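Local atomic coordinates of 6-O-methylguanine DNA methyltransferase (Enterococcus faecalis, PDB entry 2B6C), a protein that is of unknown function but probably acts in the repair of alkylated DNA, as an all-helical protein of the AlkD-like kind. Residues 67-70 and 71-74; 45-48 and 49-53; 127-130 and 131-135. All coordinates share one frame; numbering follows the deposited sequence.

Interaction 1: 67-70 and 71-74; sequences TERE and YQYV
Arg69 and Tyr73, one helical turn apart, carry the side-chain packing here. The arginine methylene CG rests against the phenol end of the tyrosine, 3.6 Å from Tyr73 OH, and the two chains cross at about a right angle. The guanidinium plane stands 52° from the ring. With CG of Arg69 anti to its backbone N (chi1 -168°) and the chain bent at chi2, the aliphatic part serves the ring while the charged end travels on to Lys101 O and Asp105. Tyr73 OH also bonds to Asp105, and the shared carboxylate fixes both groups.

Carbonyl oxygens provide a second kind of contact. Arg69 O sits 3.8 Å above the Tyr73 ring, over its centre. Val74 packs its branch CG2 3.3 Å from Glu70 O, toward which CG2 lies back, anti to its carbonyl carbon.

Backbone hydrogen bonds complete the account. Tyr71 N reaches Glu68 O at 3.1 Å and Gln72 N reaches Arg69 O at 2.9 Å; the Val74 N to Glu70 O bond (2.9 Å, 158° at the hydrogen) is the first strong one of alpha-helical spacing.

Buried Glu70 turns its carboxylate to the amides of Ala30, Gly31 and Ile32, whose N-H groups would be expected to stabilise its negative charge. Bonds of i+3 spacing giving way to i+4 mark the first turn of a helix, here helix 69-81 of what is probably an AlkD-like solenoid.

Interaction 2: 45-48 and 49-53; sequences LKES and HTWPK. With SO4 (sulfate ion), chain D.
Trp51 lays one face of its indole on the backbone of Ser48, a closely packed part of this local contact. Ser48 CA stands 3.6 Å from the centroid of the six-membered ring and 14° off its normal, a CH-pi contact, and Glu47 O lies over the same face nearer the rim. Tryptophan suits the place, since its broad apolar face covers backbone while NE1 can still donate. The CG of Trp51 stands anti to its carbonyl carbon (chi1 -59°), which folds the ring back over the preceding turn.

Polar groups close the rest of the tight side. Glu47 O is gripped twice, by Thr50 N at 2.9 Å and by Thr50 OG1 at 2.8 Å, the hydroxyl lying in the carbonyl plane and the amide above it. Buried His49 gives ND1 to Lys46 O at 3.1 Å, while NE2 meets Gln81 O; two carbonyls round one imidazole would tend to favour its protonated form. Ser48 OG bonds back to Leu45 O at 2.6 Å and is also joined to Asn82.

A type I beta turn from Ser48 to Trp51 leads out of helix 34-48, closed by Trp51 N and Ser48 O, and Pro52 follows as N-cap of helix 53-65.

The outer side is looser. Glu47 is modelled in two conformations; in one, OE2 accepts from Trp51 NE1 at 3.0 Å, in the indole plane, a bond that may be only partly populated. Pro52 and Lys53 do not touch 45-48. Exposed Pro52 has a sulfate ion, probably from the crystallisation liquor, beside its ring, and Lys53 N donates to sulfate O4 at 3.0 Å; Lys53 N of the second subunit binds the same ion. In one of two conformers, Lys46 NZ reaches Leu120 O of that subunit, equally doubtfully.

Interaction 3: 127-130 and 131-135; sequences TIFA and LFYGA
The frayed C-terminal end of helix 125-132 is where Phe129 meets Tyr133, one turn further on. Their rings are near parallel, with planes 20° apart, but are slid so far past each other that they barely overlap, at a centroid distance of 5.7 Å. The real touch is between Phe129 CE1 and the methylene Tyr133 CB, 3.5 Å apart. Both rings leave the backbone with CG anti to N (chi1 -179° in Phe129), which sends them out on the same side. Tyr133 also packs edge-to-face with Tyr166 and makes a cation-pi contact with Lys162.

Ile128 packs against residues three and four positions on with two branches. Its CD1 lies 4.0 Å from Leu131 CD1, side by side, while its CG2 meets the edge of the Phe132 ring at CE2, also at 4.0 Å. Branched and aromatic side chains suit the buried positions of Ile128 and Phe132, where Phe114 packs edge-to-face with Phe132 and Val91 of helix 88-94 touches Ile128.

Phe129 O takes two amides, Phe132 N at 3.1 Å and Tyr133 N at 2.9 Å, the latter nearly along the C=O axis. Leu131 N, by contrast, divides itself weakly between Thr127 O and Ile128 O. A water donates to Ala130 O at 2.6 Å and weakly to Tyr133 O, linking the last turn to the loop.

Gly134 takes the third position of the turn with a positive phi (64°), a conformation that favours glycine, and Ala135 N bonds to Phe132 O at 3.2 Å. A helix unwinding directly into a type II beta turn is the connection made here, leading toward helix 138-146 of what is probably an AlkD-like helical solenoid.

In the fold
Each contact is local, so none closes a long loop, and the three follow in series without nesting or crossing. Interaction 2 comes first, turning the chain from helix 34-48 into helix 53-65 at the subunit interface. Interaction 1 follows at the start of helix 69-81, about 19 Å away between centres. Helices 34-48 and 69-81 pack together and so join them: Val74 touches Leu44, while Leu45 packs on Leu78 further along helix 69-81. Interaction 3 lies about 26 Å from interaction 1 and about 29 Å from interaction 2, centre to centre. It ends helix 125-132, tying helices 88-94 and 104-120 to helix 138-146.

Interaction 1: 67-70 and 71-74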
loop_
_atom_site.group_PDB
_atom_site.type_symbol
_atom_site.label_atom_id
_atom_site.label_comp_id
_atom_site.label_asym_id
_atom_site.label_seq_id
_atom_site.Cartn_x
_atom_site.Cartn_y
_atom_site.Cartn_z
ATOM N N THR B 67 -12.361 -18.978 18.369
ATOM C CA THR B 67 -13.662 -18.825 18.978
ATOM C C THR B 67 -14.169 -17.411 19.038
ATOM O O THR B 67 -15.299 -17.134 18.639
ATOM C CB THR B 67 -13.652 -19.428 20.406
ATOM O OG1 THR B 67 -13.519 -20.837 20.276
ATOM C CG2 THR B 67 -14.976 -19.116 21.152
ATOM N N GLU B 68 -13.338 -16.525 19.572
ATOM C CA GLU B 68 -13.754 -15.167 19.817
ATOM C C GLU B 68 -13.868 -14.383 18.522
ATOM O O GLU B 68 -13.040 -14.541 17.594
ATOM C CB GLU B 68 -12.793 -14.512 20.798
ATOM C CG GLU B 68 -12.693 -15.268 22.089
ATOM C CD GLU B 68 -11.711 -16.491 22.107
ATOM O OE1 GLU B 68 -11.160 -16.995 21.086
ATOM O OE2 GLU B 68 -11.535 -16.985 23.217
ATOM N N ARG B 69 -14.888 -13.543 18.481
ATOM C CA ARG B 69 -15.259 -12.765 17.301
ATOM C C ARG B 69 -14.098 -11.865 16.800
ATOM O O ARG B 69 -13.896 -11.723 15.622
ATOM C CB ARG B 69 -16.493 -11.930 17.660
ATOM C CG ARG B 69 -17.211 -11.275 16.493
ATOM C CD ARG B 69 -17.298 -12.186 15.284
ATOM N NE ARG B 69 -18.291 -11.721 14.303
ATOM C CZ ARG B 69 -18.614 -12.378 13.192
ATOM N NH1 ARG B 69 -18.010 -13.530 12.915
ATOM N NH2 ARG B 69 -19.542 -11.881 12.361
ATOM N N GLU B 70 -13.335 -11.277 17.713
ATOM C CA GLU B 70 -12.235 -10.370 17.308
ATOM C C GLU B 70 -11.165 -11.071 16.420
ATOM O O GLU B 70 -10.494 -10.425 15.626
ATOM C CB GLU B 70 -11.625 -9.703 18.540
ATOM C CG GLU B 70 -12.629 -8.860 19.337
ATOM C CD GLU B 70 -13.202 -9.594 20.537
ATOM O OE1 GLU B 70 -13.410 -10.826 20.483
ATOM O OE2 GLU B 70 -13.457 -8.936 21.559
ATOM N N TYR B 71 -11.040 -12.389 16.540
ATOM C CA TYR B 71 -10.165 -13.158 15.663
ATOM C C TYR B 71 -10.656 -13.238 14.228
ATOM O O TYR B 71 -9.831 -13.330 13.315
ATOM C CB TYR B 71 -9.927 -14.546 16.222
ATOM C CG TYR B 71 -9.146 -14.497 17.529
ATOM C CD1 TYR B 71 -7.815 -14.012 17.569
ATOM C CD2 TYR B 71 -9.724 -14.933 18.716
ATOM C CE1 TYR B 71 -7.094 -13.985 18.758
ATOM C CE2 TYR B 71 -9.019 -14.880 19.918
ATOM C CZ TYR B 71 -7.708 -14.410 19.930
ATOM O OH TYR B 71 -7.036 -14.379 21.135
ATOM N N GLN B 72 -11.980 -13.188 14.016
ATOM C CA GLN B 72 -12.498 -13.070 12.621
ATOM C C GLN B 72 -12.145 -11.705 12.072
ATOM O O GLN B 72 -11.819 -11.582 10.886
ATOM C CB GLN B 72 -14.012 -13.307 12.486
ATOM C CG GLN B 72 -14.459 -14.743 12.601
ATOM C CD GLN B 72 -14.659 -15.183 14.023
ATOM O OE1 GLN B 72 -13.794 -15.858 14.604
ATOM N NE2 GLN B 72 -15.800 -14.839 14.594
ATOM N N TYR B 73 -12.159 -10.687 12.941
ATOM C CA TYR B 73 -11.816 -9.322 12.521
ATOM C C TYR B 73 -10.341 -9.256 12.170
ATOM O O TYR B 73 -9.972 -8.573 11.210
ATOM C CB TYR B 73 -12.099 -8.274 13.604
ATOM C CG TYR B 73 -13.533 -8.177 14.101
ATOM C CD1 TYR B 73 -14.617 -8.573 13.298
ATOM C CD2 TYR B 73 -13.808 -7.618 15.379
ATOM C CE1 TYR B 73 -15.916 -8.468 13.754
ATOM C CE2 TYR B 73 -15.113 -7.511 15.854
ATOM C CZ TYR B 73 -16.170 -7.921 15.028
ATOM O OH TYR B 73 -17.464 -7.786 15.476
ATOM N N VAL B 74 -9.509 -9.953 12.970
ATOM C CA VAL B 74 -8.100 -10.145 12.667
ATOM C C VAL B 74 -7.892 -10.845 11.331
ATOM O O VAL B 74 -7.141 -10.347 10.494
ATOM C CB VAL B 74 -7.292 -10.856 13.807
ATOM C CG1 VAL B 74 -5.856 -11.182 13.319
ATOM C CG2 VAL B 74 -7.272 -9.987 15.041
#

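Interaction 2: 45-48 and 49-53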
loop_
_atom_site.group_PDB
_atom_site.type_symbol
_atom_site.label_atom_id
_atom_site.label_comp_id
_atom_site.label_asym_id
_atom_site.label_seq_id
_atom_site.Cartn_x
_atom_site.Cartn_y
_atom_site.Cartn_z
ATOM N N LEU B 45 0.023 -7.672 11.544
ATOM C CA LEU B 45 -0.386 -7.262 10.211
ATOM C C LEU B 45 0.852 -6.871 9.388
ATOM O O LEU B 45 0.924 -7.173 8.204
ATOM C CB LEU B 45 -1.439 -6.139 10.256
ATOM C CG LEU B 45 -2.779 -6.571 10.894
ATOM C CD1 LEU B 45 -3.736 -5.382 10.994
ATOM C CD2 LEU B 45 -3.460 -7.699 10.141
ATOM N N LYS B 46 1.806 -6.197 10.026
ATOM C CA LYS B 46 3.046 -5.804 9.364
ATOM C C LYS B 46 3.832 -7.020 8.857
ATOM O O LYS B 46 4.280 -7.039 7.722
ATOM C CB LYS B 46 3.902 -4.944 10.302
ATOM C CG LYS B 46 5.350 -4.718 9.850
ATOM C CD LYS B 46 6.179 -3.973 10.915
ATOM C CE LYS B 46 5.724 -2.542 11.109
ATOM N NZ LYS B 46 6.752 -1.703 11.806
ATOM N N GLU B 47 4.013 -8.040 9.695
ATOM C CA GLU B 47 4.826 -9.183 9.276
ATOM C C GLU B 47 4.100 -10.082 8.271
ATOM O O GLU B 47 4.741 -10.809 7.533
ATOM C CB GLU B 47 5.410 -9.965 10.478
ATOM C CG GLU B 47 4.744 -11.295 10.829
ATOM C CD GLU B 47 5.651 -12.234 11.625
ATOM O OE1 GLU B 47 6.669 -11.753 12.175
ATOM O OE2 GLU B 47 5.349 -13.453 11.702
ATOM N N SER B 48 2.769 -9.994 8.234
ATOM C CA SER B 48 1.962 -10.819 7.343
ATOM C C SER B 48 2.305 -10.591 5.859
ATOM O O SER B 48 2.232 -11.515 5.071
ATOM C CB SER B 48 0.479 -10.585 7.586
ATOM O OG SER B 48 0.074 -9.345 7.005
ATOM N N HIS B 49 2.671 -9.362 5.491
ATOM C CA HIS B 49 3.150 -9.046 4.112
ATOM C C HIS B 49 4.348 -9.865 3.673
ATOM O O HIS B 49 4.573 -10.046 2.461
ATOM C CB HIS B 49 3.523 -7.571 3.995
ATOM C CG HIS B 49 2.407 -6.647 4.356
ATOM N ND1 HIS B 49 2.402 -5.905 5.518
ATOM C CD2 HIS B 49 1.255 -6.352 3.718
ATOM C CE1 HIS B 49 1.291 -5.201 5.587
ATOM N NE2 HIS B 49 0.574 -5.458 4.509
ATOM N N THR B 50 5.109 -10.364 4.652
ATOM C CA THR B 50 6.347 -11.099 4.366
ATOM C C THR B 50 6.123 -12.621 4.251
ATOM O O THR B 50 7.010 -13.357 3.817
ATOM C CB THR B 50 7.496 -10.787 5.425
ATOM O OG1 THR B 50 7.273 -11.516 6.633
ATOM C CG2 THR B 50 7.598 -9.291 5.749
ATOM N N TRP B 51 4.956 -13.092 4.669
ATOM C CA TRP B 51 4.666 -14.521 4.675
ATOM C C TRP B 51 4.496 -15.051 3.262
ATOM O O TRP B 51 3.917 -14.368 2.414
ATOM C CB TRP B 51 3.405 -14.878 5.485
ATOM C CG TRP B 51 3.433 -14.488 6.943
ATOM C CD1 TRP B 51 4.547 -14.266 7.748
ATOM C CD2 TRP B 51 2.295 -14.322 7.788
ATOM N NE1 TRP B 51 4.140 -13.922 9.029
ATOM C CE2 TRP B 51 2.773 -13.963 9.083
ATOM C CE3 TRP B 51 0.914 -14.396 7.572
ATOM C CZ2 TRP B 51 1.908 -13.687 10.145
ATOM C CZ3 TRP B 51 0.069 -14.135 8.622
ATOM C CH2 TRP B 51 0.565 -13.767 9.890
ATOM N N PRO B 52 4.982 -16.291 3.020
ATOM C CA PRO B 52 4.645 -16.980 1.779
ATOM C C PRO B 52 3.128 -17.024 1.663
ATOM O O PRO B 52 2.412 -17.011 2.689
ATOM C CB PRO B 52 5.244 -18.370 1.966
ATOM C CG PRO B 52 6.408 -18.134 2.996
ATOM C CD PRO B 52 5.846 -17.100 3.913
ATOM N N LYS B 53 2.637 -16.998 0.430
ATOM C CA LYS B 53 1.203 -17.016 0.170
ATOM C C LYS B 53 0.491 -18.134 0.942
ATOM O O LYS B 53 -0.575 -17.915 1.520
ATOM C CB LYS B 53 0.931 -17.150 -1.339
ATOM C CG LYS B 53 -0.578 -17.081 -1.745
ATOM C CD LYS B 53 -1.300 -15.791 -1.254
ATOM C CE LYS B 53 -0.734 -14.492 -1.849
ATOM N NZ LYS B 53 -0.882 -14.460 -3.346
HETATM S S SO4 D . 6.083 -17.328 -1.768
HETATM O O1 SO4 D . 6.919 -17.784 -0.649
HETATM O O2 SO4 D . 6.603 -17.949 -2.979
HETATM O O3 SO4 D . 6.211 -15.872 -1.789
HETATM O O4 SO4 D . 4.674 -17.722 -1.705
#

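Interaction 3: 127-130 and 131-135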
loop_
_atom_site.group_PDB
_atom_site.type_symbol
_atom_site.label_atom_id
_atom_site.label_comp_id
_atom_site.label_asym_id
_atom_site.label_seq_id
_atom_site.Cartn_x
_atom_site.Cartn_y
_atom_site.Cartn_z
ATOM N N THR B 127 -16.824 -9.506 -12.850
ATOM C CA THR B 127 -16.514 -10.860 -12.416
ATOM C C THR B 127 -16.771 -11.065 -10.915
ATOM O O THR B 127 -17.395 -12.048 -10.518
ATOM C CB THR B 127 -15.044 -11.199 -12.749
ATOM O OG1 THR B 127 -14.814 -10.962 -14.153
ATOM C CG2 THR B 127 -14.738 -12.647 -12.452
ATOM N N ILE B 128 -16.298 -10.134 -10.087
ATOM C CA ILE B 128 -16.528 -10.203 -8.653
ATOM C C ILE B 128 -18.006 -9.980 -8.309
ATOM O O ILE B 128 -18.589 -10.724 -7.536
ATOM C CB ILE B 128 -15.635 -9.236 -7.864
ATOM C CG1 ILE B 128 -14.139 -9.518 -8.156
ATOM C CG2 ILE B 128 -15.965 -9.330 -6.344
ATOM C CD1 ILE B 128 -13.694 -11.027 -8.077
ATOM N N PHE B 129 -18.611 -8.961 -8.900
ATOM C CA PHE B 129 -20.048 -8.799 -8.783
ATOM C C PHE B 129 -20.843 -10.097 -9.079
ATOM O O PHE B 129 -21.718 -10.446 -8.313
ATOM C CB PHE B 129 -20.538 -7.611 -9.609
ATOM C CG PHE B 129 -22.041 -7.381 -9.513
ATOM C CD1 PHE B 129 -22.912 -8.027 -10.392
ATOM C CD2 PHE B 129 -22.559 -6.541 -8.540
ATOM C CE1 PHE B 129 -24.294 -7.835 -10.293
ATOM C CE2 PHE B 129 -23.945 -6.316 -8.434
ATOM C CZ PHE B 129 -24.817 -6.979 -9.315
ATOM N N ALA B 130 -20.533 -10.800 -10.171
ATOM C CA ALA B 130 -21.275 -12.008 -10.543
ATOM C C ALA B 130 -21.113 -13.173 -9.553
ATOM O O ALA B 130 -21.983 -14.054 -9.510
ATOM C CB ALA B 130 -20.934 -12.459 -11.987
ATOM N N LEU B 131 -20.019 -13.182 -8.776
ATOM C CA LEU B 131 -19.820 -14.166 -7.705
ATOM C C LEU B 131 -20.962 -14.092 -6.694
ATOM O O LEU B 131 -21.442 -15.105 -6.186
ATOM C CB LEU B 131 -18.523 -13.885 -6.918
ATOM C CG LEU B 131 -17.151 -14.221 -7.465
ATOM C CD1 LEU B 131 -16.083 -13.823 -6.412
ATOM C CD2 LEU B 131 -17.079 -15.713 -7.862
ATOM N N PHE B 132 -21.370 -12.874 -6.385
ATOM C CA PHE B 132 -22.309 -12.619 -5.302
ATOM C C PHE B 132 -23.740 -12.371 -5.806
ATOM O O PHE B 132 -24.696 -12.572 -5.066
ATOM C CB PHE B 132 -21.798 -11.419 -4.472
ATOM C CG PHE B 132 -20.489 -11.683 -3.782
ATOM C CD1 PHE B 132 -20.445 -12.419 -2.589
ATOM C CD2 PHE B 132 -19.288 -11.210 -4.333
ATOM C CE1 PHE B 132 -19.201 -12.695 -1.935
ATOM C CE2 PHE B 132 -18.050 -11.457 -3.695
ATOM C CZ PHE B 132 -18.001 -12.196 -2.496
ATOM N N TYR B 133 -23.878 -11.883 -7.040
ATOM C CA TYR B 133 -25.202 -11.569 -7.589
ATOM C C TYR B 133 -26.130 -12.809 -7.608
ATOM O O TYR B 133 -25.737 -13.856 -8.116
ATOM C CB TYR B 133 -25.083 -10.987 -9.029
ATOM C CG TYR B 133 -26.420 -10.896 -9.698
ATOM C CD1 TYR B 133 -27.325 -9.898 -9.328
ATOM C CD2 TYR B 133 -26.826 -11.848 -10.663
ATOM C CE1 TYR B 133 -28.576 -9.822 -9.893
ATOM C CE2 TYR B 133 -28.096 -11.763 -11.251
ATOM C CZ TYR B 133 -28.972 -10.748 -10.837
ATOM O OH TYR B 133 -30.245 -10.619 -11.377
ATOM N N GLY B 134 -27.363 -12.673 -7.103
ATOM C CA GLY B 134 -28.325 -13.788 -7.070
ATOM C C GLY B 134 -27.951 -15.006 -6.210
ATOM O O GLY B 134 -28.530 -16.082 -6.359
ATOM N N ALA B 135 -26.974 -14.861 -5.324
ATOM C CA ALA B 135 -26.622 -15.949 -4.389
ATOM C C ALA B 135 -27.852 -16.363 -3.566
ATOM O O ALA B 135 -28.735 -15.538 -3.327
ATOM C CB ALA B 135 -25.511 -15.490 -3.488
HETATM O O HOH W 1 -24.081 -14.241 -11.036
#